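Local coordinates for protein aromatic-amino-acid:2-oxoglutarate transaminase (Candida albicans, PDB 6HNV) that probably transfers amino groups between aromatic amino acids or 2-aminoadipate and 2-oxo acids, with pyridoxal 5'-phosphate as its cofactor, at residues V186-F191 / V208-D213; D217-T222 / K264-L269; G255-L260 / D432-M437. One frame throughout, in Å; residues are numbered along the deposited sequence.

Contact 1: V186-F191 / V208-D213; sequences VEEFTF and VKINFD. With PLP (pyridoxal-5'-phosphate), chain C.
With chi1 at 76°, Glu188 places CG between its backbone N and carbonyl carbon, and the extended chain beyond carries the carboxylate across to Ile210; Phe189, its CG anti to the carbonyl carbon (chi1 -59°), swings its ring toward Phe212. Glu188 OE2 accepts the backbone N-H of Ile210 at 2.7 Å from OE2 to N. The bond is nearly straight, but the nitrogen approaches from above the carboxylate plane. Two main-chain bonds lie just before it: Val208 N to Val186 O, 2.7 Å, and Glu188 N to Val208 O, 3.0 Å. They flank the parallel bridge between Glu187 and Val208, where strand 183-187 meets strand 204-208, an edge strand of the large mixed sheet within this chain. Helix 193-201 lies between the two strands in sequence, a beta-alpha-beta crossover. Beside the carboxylate bond apolar groups meet. Ile210 CD1 sits at the edge of the Phe189 ring, 4.1 Å from Phe189 CB, while Phe189 CE2 comes 3.8 Å from CE2 of Phe212 with the ring planes at 84°. At the far end of 186-191, Phe191 lies over one face of the cofactor's pyridine ring, its CE2 3.5 Å from PLP C6. Glu187, by contrast, sends its carboxylate to Thr246 and Gln251. Glu188 OE1 meets Arg485 in a salt bridge and also bonds Ser482, so the buried carboxylate is gripped at both oxygens, which would favour its ionised form, and through this side chain the ladder of bonds extends by one beyond the strand ends.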
loop_
_atom_site.group_PDB
_atom_site.type_symbol
_atom_site.label_atom_id
_atom_site.label_comp_id
_atom_site.label_asym_id
_atom_site.label_seq_id
_atom_site.Cartn_x
_atom_site.Cartn_y
_atom_site.Cartn_z
ATOM N N VAL A 186 -11.500 -20.358 -10.281
ATOM C CA VAL A 186 -12.201 -19.120 -9.883
ATOM C C VAL A 186 -13.694 -19.337 -10.146
ATOM O O VAL A 186 -14.050 -19.974 -11.185
ATOM C CB VAL A 186 -11.641 -17.962 -10.722
ATOM C CG1 VAL A 186 -12.522 -16.727 -10.660
ATOM C CG2 VAL A 186 -10.197 -17.657 -10.360
ATOM N N GLU A 187 -14.568 -18.818 -9.286
ATOM C CA GLU A 187 -16.028 -18.919 -9.539
ATOM C C GLU A 187 -16.332 -18.119 -10.810
ATOM O O GLU A 187 -15.776 -17.014 -10.965
ATOM C CB GLU A 187 -16.781 -18.509 -8.281
ATOM C CG GLU A 187 -16.608 -19.533 -7.169
ATOM C CD GLU A 187 -16.541 -18.958 -5.772
ATOM O OE1 GLU A 187 -16.456 -17.723 -5.658
ATOM O OE2 GLU A 187 -16.561 -19.742 -4.806
ATOM N N GLU A 188 -17.096 -18.709 -11.729
ATOM C CA GLU A 188 -17.326 -18.186 -13.104
ATOM C C GLU A 188 -17.826 -16.738 -13.023
ATOM O O GLU A 188 -17.439 -15.947 -13.921
ATOM C CB GLU A 188 -18.272 -19.104 -13.888
ATOM C CG GLU A 188 -19.742 -18.986 -13.513
ATOM C CD GLU A 188 -20.691 -19.856 -14.331
ATOM O OE1 GLU A 188 -20.449 -19.979 -15.549
ATOM O OE2 GLU A 188 -21.670 -20.419 -13.754
ATOM N N PHE A 189 -18.662 -16.418 -12.022
ATOM C CA PHE A 189 -18.976 -15.029 -11.594
ATOM C C PHE A 189 -18.183 -14.751 -10.324
ATOM O O PHE A 189 -18.286 -15.573 -9.405
ATOM C CB PHE A 189 -20.477 -14.831 -11.383
ATOM C CG PHE A 189 -21.282 -15.116 -12.623
ATOM C CD1 PHE A 189 -21.458 -14.141 -13.593
ATOM C CD2 PHE A 189 -21.828 -16.370 -12.843
ATOM C CE1 PHE A 189 -22.170 -14.413 -14.756
ATOM C CE2 PHE A 189 -22.544 -16.638 -14.006
ATOM C CZ PHE A 189 -22.707 -15.664 -14.966
ATOM N N THR A 190 -17.396 -13.666 -10.296
ATOM C CA THR A 190 -16.454 -13.350 -9.186
ATOM C C THR A 190 -16.236 -11.841 -8.998
ATOM O O THR A 190 -16.798 -11.013 -9.765
ATOM C CB THR A 190 -15.105 -14.037 -9.421
ATOM O OG1 THR A 190 -14.382 -14.037 -8.185
ATOM C CG2 THR A 190 -14.301 -13.395 -10.535
ATOM N N PHE A 191 -15.471 -11.511 -7.961
ATOM C CA PHE A 191 -14.828 -10.186 -7.764
ATOM C C PHE A 191 -13.743 -10.036 -8.852
ATOM O O PHE A 191 -12.620 -10.581 -8.675
ATOM C CB PHE A 191 -14.339 -10.075 -6.313
ATOM C CG PHE A 191 -13.605 -8.809 -5.943
ATOM C CD1 PHE A 191 -14.270 -7.596 -5.877
ATOM C CD2 PHE A 191 -12.250 -8.834 -5.639
ATOM C CE1 PHE A 191 -13.598 -6.437 -5.512
ATOM C CE2 PHE A 191 -11.575 -7.671 -5.292
ATOM C CZ PHE A 191 -12.251 -6.474 -5.219
ATOM N N VAL A 208 -15.104 -22.059 -12.583
ATOM C CA VAL A 208 -15.917 -23.116 -11.909
ATOM C C VAL A 208 -17.396 -22.712 -11.897
ATOM O O VAL A 208 -17.699 -21.634 -11.385
ATOM C CB VAL A 208 -15.375 -23.322 -10.501
ATOM C CG1 VAL A 208 -16.170 -24.360 -9.741
ATOM C CG2 VAL A 208 -13.915 -23.700 -10.579
ATOM N N LYS A 209 -18.285 -23.547 -12.453
ATOM C CA LYS A 209 -19.706 -23.192 -12.736
ATOM C C LYS A 209 -20.429 -22.863 -11.427
ATOM O O LYS A 209 -20.149 -23.518 -10.391
ATOM C CB LYS A 209 -20.434 -24.323 -13.472
ATOM C CG LYS A 209 -20.479 -24.199 -14.988
ATOM C CD LYS A 209 -20.851 -25.498 -15.687
ATOM C CE LYS A 209 -20.355 -25.611 -17.119
ATOM N NZ LYS A 209 -20.224 -27.026 -17.548
ATOM N N ILE A 210 -21.321 -21.875 -11.462
ATOM C CA ILE A 210 -22.268 -21.620 -10.342
ATOM C C ILE A 210 -23.627 -22.243 -10.699
ATOM O O ILE A 210 -24.152 -21.977 -11.806
ATOM C CB ILE A 210 -22.373 -20.118 -10.013
ATOM C CG1 ILE A 210 -21.025 -19.554 -9.553
ATOM C CG2 ILE A 210 -23.476 -19.901 -8.978
ATOM C CD1 ILE A 210 -21.082 -18.126 -9.075
ATOM N N ASN A 211 -24.150 -23.065 -9.792
ATOM C CA ASN A 211 -25.581 -23.460 -9.719
ATOM C C ASN A 211 -26.404 -22.260 -9.234
ATOM O O ASN A 211 -26.071 -21.712 -8.174
ATOM C CB ASN A 211 -25.755 -24.648 -8.778
ATOM C CG ASN A 211 -27.194 -25.085 -8.629
ATOM O OD1 ASN A 211 -27.949 -25.116 -9.603
ATOM N ND2 ASN A 211 -27.570 -25.451 -7.416
ATOM N N PHE A 212 -27.443 -21.879 -9.979
ATOM C CA PHE A 212 -28.333 -20.726 -9.669
ATOM C C PHE A 212 -29.627 -21.169 -8.971
ATOM O O PHE A 212 -30.525 -20.308 -8.814
ATOM C CB PHE A 212 -28.581 -19.910 -10.940
ATOM C CG PHE A 212 -27.486 -18.906 -11.159
ATOM C CD1 PHE A 212 -27.521 -17.678 -10.526
ATOM C CD2 PHE A 212 -26.350 -19.248 -11.872
ATOM C CE1 PHE A 212 -26.476 -16.776 -10.662
ATOM C CE2 PHE A 212 -25.309 -18.337 -12.014
ATOM C CZ PHE A 212 -25.373 -17.103 -11.412
ATOM N N ASP A 213 -29.711 -22.416 -8.480
ATOM C CA ASP A 213 -30.905 -22.917 -7.737
ATOM C C ASP A 213 -31.026 -22.065 -6.465
ATOM O O ASP A 213 -29.942 -21.719 -5.918
ATOM C CB ASP A 213 -30.788 -24.421 -7.437
ATOM C CG ASP A 213 -30.938 -25.378 -8.622
ATOM O OD1 ASP A 213 -31.494 -24.972 -9.658
ATOM O OD2 ASP A 213 -30.510 -26.544 -8.496
HETATM N N1 PLP C . -13.491 -9.147 -2.177
HETATM C C2 PLP C . -14.823 -9.108 -2.105
HETATM C C2A PLP C . -15.564 -10.393 -2.258
HETATM C C3 PLP C . -15.504 -7.894 -1.871
HETATM O O3 PLP C . -16.840 -7.902 -1.802
HETATM C C4 PLP C . -14.781 -6.695 -1.722
HETATM C C4A PLP C . -15.508 -5.422 -1.461
HETATM C C5 PLP C . -13.379 -6.778 -1.816
HETATM C C6 PLP C . -12.795 -7.996 -2.048
HETATM C C5A PLP C . -12.501 -5.571 -1.756
HETATM O O4P PLP C . -11.854 -5.418 -0.467
HETATM P P PLP C . -11.071 -4.053 -0.269
HETATM O O1P PLP C . -12.084 -2.974 -0.554
HETATM O O2P PLP C . -10.629 -4.038 1.186
HETATM O O3P PLP C . -9.953 -4.127 -1.304
#

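Contact 2: D217-T222 / K264-L269; sequences DGIDLT and KKIYDL
Leu269 N donates to Lys265 O at 3.0 Å, a helical bond joining two residues that both meet Leu221; this regular turn of helix 260-272 sets Lys265, Ile266 and Leu269 along one side. Across from them, Leu221 makes most of the contact. Its CG stands anti to the backbone N (chi1 176°), which sends the two methyls forward over the helix surface. CD1 meets the end methyls of two side chains, 3.9 Å from Ile266 CD1 and 3.7 Å from CD1 of Leu269. CD2, the other branch, lies against the aliphatic part of Lys265, whose extended chain runs across the leucine at about a right angle, with Lys265 CB 3.7 Å from Leu221 CD2. Ile266 comes in alongside the leucine, pointing back the opposite way. This is the start of helix 221-229 packing on helix 260-272, within the large cofactor-binding domain of the aminotransferase fold. Asp220 is the N-cap of helix 221-229, its OD1 accepting the backbone N-H of Gln223 and capping the turn from which Leu221 projects. Before the cap, Ile219 lies deeper and adds a looser touch, CG2 to Ile266 CD1 at 4.4 Å. Phe224 and Phe262 fill in around these aliphatic groups, Phe224 against Ile219, Ile266 and Leu269, and Phe262 against Ile219 and Leu221. Lys265 lies on the solvent side, so its methylenes cover the leucine at the outer margin of the cluster.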
loop_
_atom_site.group_PDB
_atom_site.type_symbol
_atom_site.label_atom_id
_atom_site.label_comp_id
_atom_site.label_asym_id
_atom_site.label_seq_id
_atom_site.Cartn_x
_atom_site.Cartn_y
_atom_site.Cartn_z
ATOM N N ASP A 217 -25.481 -23.875 -2.949
ATOM C CA ASP A 217 -24.264 -23.512 -2.182
ATOM C C ASP A 217 -23.473 -22.421 -2.933
ATOM O O ASP A 217 -22.639 -21.777 -2.301
ATOM C CB ASP A 217 -23.442 -24.775 -1.931
ATOM C CG ASP A 217 -24.006 -25.607 -0.795
ATOM O OD1 ASP A 217 -23.802 -25.189 0.383
ATOM O OD2 ASP A 217 -24.648 -26.648 -1.091
ATOM N N GLY A 218 -23.750 -22.212 -4.226
ATOM C CA GLY A 218 -22.934 -21.428 -5.172
ATOM C C GLY A 218 -22.221 -22.347 -6.148
ATOM O O GLY A 218 -22.896 -22.959 -7.006
ATOM N N ILE A 219 -20.901 -22.481 -6.026
ATOM C CA ILE A 219 -20.148 -23.521 -6.780
ATOM C C ILE A 219 -21.073 -24.742 -6.899
ATOM O O ILE A 219 -21.507 -25.285 -5.868
ATOM C CB ILE A 219 -18.796 -23.872 -6.111
ATOM C CG1 ILE A 219 -17.780 -22.733 -6.286
ATOM C CG2 ILE A 219 -18.255 -25.204 -6.638
ATOM C CD1 ILE A 219 -16.380 -23.037 -5.774
ATOM N N ASP A 220 -21.395 -25.125 -8.123
ATOM C CA ASP A 220 -22.067 -26.409 -8.431
ATOM C C ASP A 220 -21.068 -27.539 -8.156
ATOM O O ASP A 220 -20.109 -27.659 -8.928
ATOM C CB ASP A 220 -22.552 -26.401 -9.886
ATOM C CG ASP A 220 -23.215 -27.707 -10.246
ATOM O OD1 ASP A 220 -22.540 -28.754 -10.130
ATOM O OD2 ASP A 220 -24.407 -27.675 -10.564
ATOM N N LEU A 221 -21.245 -28.317 -7.087
ATOM C CA LEU A 221 -20.191 -29.267 -6.643
ATOM C C LEU A 221 -20.075 -30.413 -7.643
ATOM O O LEU A 221 -18.963 -30.942 -7.782
ATOM C CB LEU A 221 -20.506 -29.819 -5.255
ATOM C CG LEU A 221 -19.522 -30.878 -4.758
ATOM C CD1 LEU A 221 -18.105 -30.323 -4.718
ATOM C CD2 LEU A 221 -19.932 -31.384 -3.387
ATOM N N THR A 222 -21.188 -30.797 -8.273
ATOM C CA THR A 222 -21.266 -31.900 -9.269
ATOM C C THR A 222 -20.348 -31.568 -10.455
ATOM O O THR A 222 -19.560 -32.437 -10.816
ATOM C CB THR A 222 -22.722 -32.196 -9.689
ATOM O OG1 THR A 222 -23.355 -32.887 -8.613
ATOM C CG2 THR A 222 -22.847 -33.052 -10.934
ATOM N N LYS A 264 -16.512 -29.040 3.554
ATOM C CA LYS A 264 -15.817 -30.320 3.858
ATOM C C LYS A 264 -15.565 -31.049 2.536
ATOM O O LYS A 264 -14.444 -31.592 2.325
ATOM C CB LYS A 264 -16.639 -31.183 4.817
ATOM C CG LYS A 264 -16.663 -30.683 6.255
ATOM C CD LYS A 264 -17.589 -31.463 7.182
ATOM C CE LYS A 264 -17.266 -31.235 8.648
ATOM N NZ LYS A 264 -18.410 -31.562 9.534
ATOM N N LYS A 265 -16.557 -31.026 1.652
ATOM C CA LYS A 265 -16.447 -31.691 0.333
ATOM C C LYS A 265 -15.390 -30.956 -0.502
ATOM O O LYS A 265 -14.510 -31.658 -1.031
ATOM C CB LYS A 265 -17.817 -31.775 -0.340
ATOM C CG LYS A 265 -18.753 -32.810 0.268
ATOM C CD LYS A 265 -20.015 -33.008 -0.548
ATOM C CE LYS A 265 -21.106 -33.723 0.219
ATOM N NZ LYS A 265 -22.301 -33.912 -0.626
ATOM N N ILE A 266 -15.455 -29.614 -0.586
ATOM C CA ILE A 266 -14.433 -28.771 -1.281
ATOM C C ILE A 266 -13.057 -29.025 -0.637
ATOM O O ILE A 266 -12.102 -29.288 -1.397
ATOM C CB ILE A 266 -14.810 -27.264 -1.317
ATOM C CG1 ILE A 266 -16.060 -27.003 -2.173
ATOM C CG2 ILE A 266 -13.628 -26.394 -1.771
ATOM C CD1 ILE A 266 -15.922 -27.334 -3.636
ATOM N N TYR A 267 -12.945 -28.972 0.689
ATOM C CA TYR A 267 -11.647 -29.171 1.375
ATOM C C TYR A 267 -11.089 -30.537 0.979
ATOM O O TYR A 267 -9.920 -30.637 0.612
ATOM C CB TYR A 267 -11.733 -29.053 2.894
ATOM C CG TYR A 267 -10.382 -29.150 3.559
ATOM C CD1 TYR A 267 -9.520 -28.066 3.608
ATOM C CD2 TYR A 267 -9.948 -30.338 4.114
ATOM C CE1 TYR A 267 -8.277 -28.157 4.218
ATOM C CE2 TYR A 267 -8.703 -30.452 4.711
ATOM C CZ TYR A 267 -7.863 -29.357 4.766
ATOM O OH TYR A 267 -6.639 -29.479 5.359
ATOM N N ASP A 268 -11.934 -31.554 0.993
ATOM C CA ASP A 268 -11.529 -32.943 0.677
ATOM C C ASP A 268 -11.033 -33.018 -0.769
ATOM O O ASP A 268 -10.109 -33.810 -1.003
ATOM C CB ASP A 268 -12.675 -33.926 0.947
ATOM C CG ASP A 268 -12.860 -34.276 2.419
ATOM O OD1 ASP A 268 -11.960 -33.942 3.260
ATOM O OD2 ASP A 268 -13.916 -34.874 2.720
ATOM N N LEU A 269 -11.634 -32.275 -1.704
ATOM C CA LEU A 269 -11.180 -32.273 -3.118
ATOM C C LEU A 269 -9.823 -31.562 -3.165
ATOM O O LEU A 269 -8.951 -31.979 -3.976
ATOM C CB LEU A 269 -12.183 -31.585 -4.042
ATOM C CG LEU A 269 -13.548 -32.263 -4.169
ATOM C CD1 LEU A 269 -14.563 -31.350 -4.863
ATOM C CD2 LEU A 269 -13.430 -33.591 -4.895
#

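Contact 3: G255-L260 / D432-M437; sequences GFTQSL and DPKAGM
Two loops run close here, with Gly255 CA 5.2 Å from Pro433 CA and, two residues on, Thr257 CA 6.1 Å from Lys434 CA; the positive phi of Gly255 (100°) turns the first loop at the point of nearest approach. Gly255 brings its carbonyl oxygen against the proline ring, O to Pro433 CB at 3.8 Å. Thr257 then faces Lys434. Its OG1 is anti to the carbonyl carbon (chi1 -54°) and lies 3.5 Å from Lys434 CB, a van der Waals touch, while its CB packs on the lysine chain 4.0 Å from Lys434 CD. The threonine hydroxyl has a polar partner within its own loop, a weak hydrogen bond with Gly250 N. Ala435 closes the contact from the side, its CB 4.3 Å from Thr257 OG1, and also rests on Thr249. The backbone of the second loop is tied to a third stretch, Lys434 to Leu288 and Gly436 to Leu286. Asp432, at the start of 432-437, turns away to a salt bridge with Lys410 and belongs to a bicine pocket. Gly255 ends the Asn-Pro-Thr-Gly sequence familiar from aminotransferases of this family, whose asparagine, Asn252, binds the cofactor; the contact thus joins the active-site loop of the large domain to the small C-terminal domain, the usual two-domain build of such enzymes.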
loop_
_atom_site.group_PDB
_atom_site.type_symbol
_atom_site.label_atom_id
_atom_site.label_comp_id
_atom_site.label_asym_id
_atom_site.label_seq_id
_atom_site.Cartn_x
_atom_site.Cartn_y
_atom_site.Cartn_z
ATOM N N GLY A 255 -24.248 -14.071 -4.162
ATOM C CA GLY A 255 -24.807 -13.927 -2.797
ATOM C C GLY A 255 -24.883 -15.240 -2.033
ATOM O O GLY A 255 -25.217 -15.191 -0.839
ATOM N N PHE A 256 -24.558 -16.366 -2.685
ATOM C CA PHE A 256 -24.682 -17.748 -2.144
ATOM C C PHE A 256 -23.698 -17.921 -0.992
ATOM O O PHE A 256 -22.635 -17.339 -1.095
ATOM C CB PHE A 256 -24.445 -18.780 -3.254
ATOM C CG PHE A 256 -25.567 -18.844 -4.254
ATOM C CD1 PHE A 256 -26.868 -19.084 -3.838
ATOM C CD2 PHE A 256 -25.342 -18.613 -5.603
ATOM C CE1 PHE A 256 -27.905 -19.119 -4.759
ATOM C CE2 PHE A 256 -26.386 -18.647 -6.518
ATOM C CZ PHE A 256 -27.661 -18.898 -6.093
ATOM N N THR A 257 -24.064 -18.681 0.045
ATOM C CA THR A 257 -23.183 -19.166 1.142
ATOM C C THR A 257 -23.073 -20.690 1.034
ATOM O O THR A 257 -24.144 -21.350 0.957
ATOM C CB THR A 257 -23.706 -18.775 2.528
ATOM O OG1 THR A 257 -23.905 -17.364 2.543
ATOM C CG2 THR A 257 -22.774 -19.148 3.665
ATOM N N GLN A 258 -21.837 -21.212 1.010
ATOM C CA GLN A 258 -21.509 -22.657 1.067
ATOM C C GLN A 258 -21.813 -23.184 2.487
ATOM O O GLN A 258 -21.300 -22.589 3.501
ATOM C CB GLN A 258 -20.037 -22.884 0.680
ATOM C CG GLN A 258 -19.650 -22.459 -0.736
ATOM C CD GLN A 258 -18.185 -22.706 -1.021
ATOM O OE1 GLN A 258 -17.438 -23.136 -0.153
ATOM N NE2 GLN A 258 -17.751 -22.449 -2.254
ATOM N N SER A 259 -22.596 -24.264 2.604
ATOM C CA SER A 259 -22.869 -24.912 3.922
ATOM C C SER A 259 -21.547 -25.436 4.487
ATOM O O SER A 259 -20.588 -25.512 3.697
ATOM C CB SER A 259 -23.898 -26.013 3.829
ATOM O OG SER A 259 -23.391 -27.133 3.104
ATOM N N LEU A 260 -21.513 -25.770 5.784
ATOM C CA LEU A 260 -20.363 -26.443 6.452
ATOM C C LEU A 260 -20.033 -27.742 5.692
ATOM O O LEU A 260 -18.828 -28.023 5.443
ATOM C CB LEU A 260 -20.690 -26.694 7.930
ATOM C CG LEU A 260 -19.746 -27.634 8.692
ATOM C CD1 LEU A 260 -18.314 -27.122 8.686
ATOM C CD2 LEU A 260 -20.211 -27.860 10.133
ATOM N N ASP A 432 -32.620 -15.356 -1.748
ATOM C CA ASP A 432 -32.417 -15.045 -0.312
ATOM C C ASP A 432 -30.947 -15.309 0.026
ATOM O O ASP A 432 -30.549 -16.465 0.195
ATOM C CB ASP A 432 -33.383 -15.839 0.567
ATOM C CG ASP A 432 -33.617 -15.155 1.889
ATOM O OD1 ASP A 432 -32.954 -14.153 2.092
ATOM O OD2 ASP A 432 -34.476 -15.622 2.684
ATOM N N PRO A 433 -30.093 -14.248 0.100
ATOM C CA PRO A 433 -28.711 -14.381 0.574
ATOM C C PRO A 433 -28.676 -14.629 2.086
ATOM O O PRO A 433 -29.592 -14.193 2.760
ATOM C CB PRO A 433 -28.087 -13.020 0.260
ATOM C CG PRO A 433 -29.254 -12.079 0.409
ATOM C CD PRO A 433 -30.409 -12.845 -0.220
ATOM N N LYS A 434 -27.649 -15.334 2.552
ATOM C CA LYS A 434 -27.505 -15.812 3.951
ATOM C C LYS A 434 -26.470 -14.935 4.666
ATOM O O LYS A 434 -26.351 -15.037 5.908
ATOM C CB LYS A 434 -27.073 -17.284 3.958
ATOM C CG LYS A 434 -28.120 -18.311 3.532
ATOM C CD LYS A 434 -27.498 -19.687 3.254
ATOM C CE LYS A 434 -28.475 -20.786 2.877
ATOM N NZ LYS A 434 -29.224 -20.476 1.636
ATOM N N ALA A 435 -25.736 -14.100 3.921
ATOM C CA ALA A 435 -24.775 -13.137 4.506
ATOM C C ALA A 435 -24.433 -12.053 3.487
ATOM O O ALA A 435 -24.598 -12.310 2.265
ATOM C CB ALA A 435 -23.534 -13.846 4.963
ATOM N N GLY A 436 -24.035 -10.884 3.998
ATOM C CA GLY A 436 -23.438 -9.805 3.209
ATOM C C GLY A 436 -24.451 -8.798 2.699
ATOM O O GLY A 436 -25.447 -8.581 3.360
ATOM N N MET A 437 -24.157 -8.200 1.542
ATOM C CA MET A 437 -24.701 -6.905 1.097
ATOM C C MET A 437 -25.116 -6.984 -0.371
ATOM O O MET A 437 -25.348 -5.886 -0.937
ATOM C CB MET A 437 -23.648 -5.807 1.272
ATOM C CG MET A 437 -22.412 -5.979 0.398
ATOM S SD MET A 437 -21.241 -4.570 0.468
ATOM C CE MET A 437 -20.809 -4.539 2.210
#

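Overall arrangement
The three contacts touch one another and run outward from the cofactor. Contacts 1 and 2, with centres 12 Å apart, are joined by the chain that follows 208-213: Lys209 O lies 3.0 Å from Asp220 N and Asn211 N 3.1 Å from Gly218 O, both probable hydrogen bonds. Contact 2 meets contact 3 where Asp217 OD1 lies 2.7 Å from Ser259 N, again a probable hydrogen bond, near the start of helix 260-272. Phe256 of contact 3 packs against Asn211 and Asp213 of contact 1 and against Gly218 of contact 2. Contact 1 touches PLP directly through Phe191, whereas Gly255 CA lies about 10 Å from the nearest PLP atom and the Ile219 side chain about 13 Å.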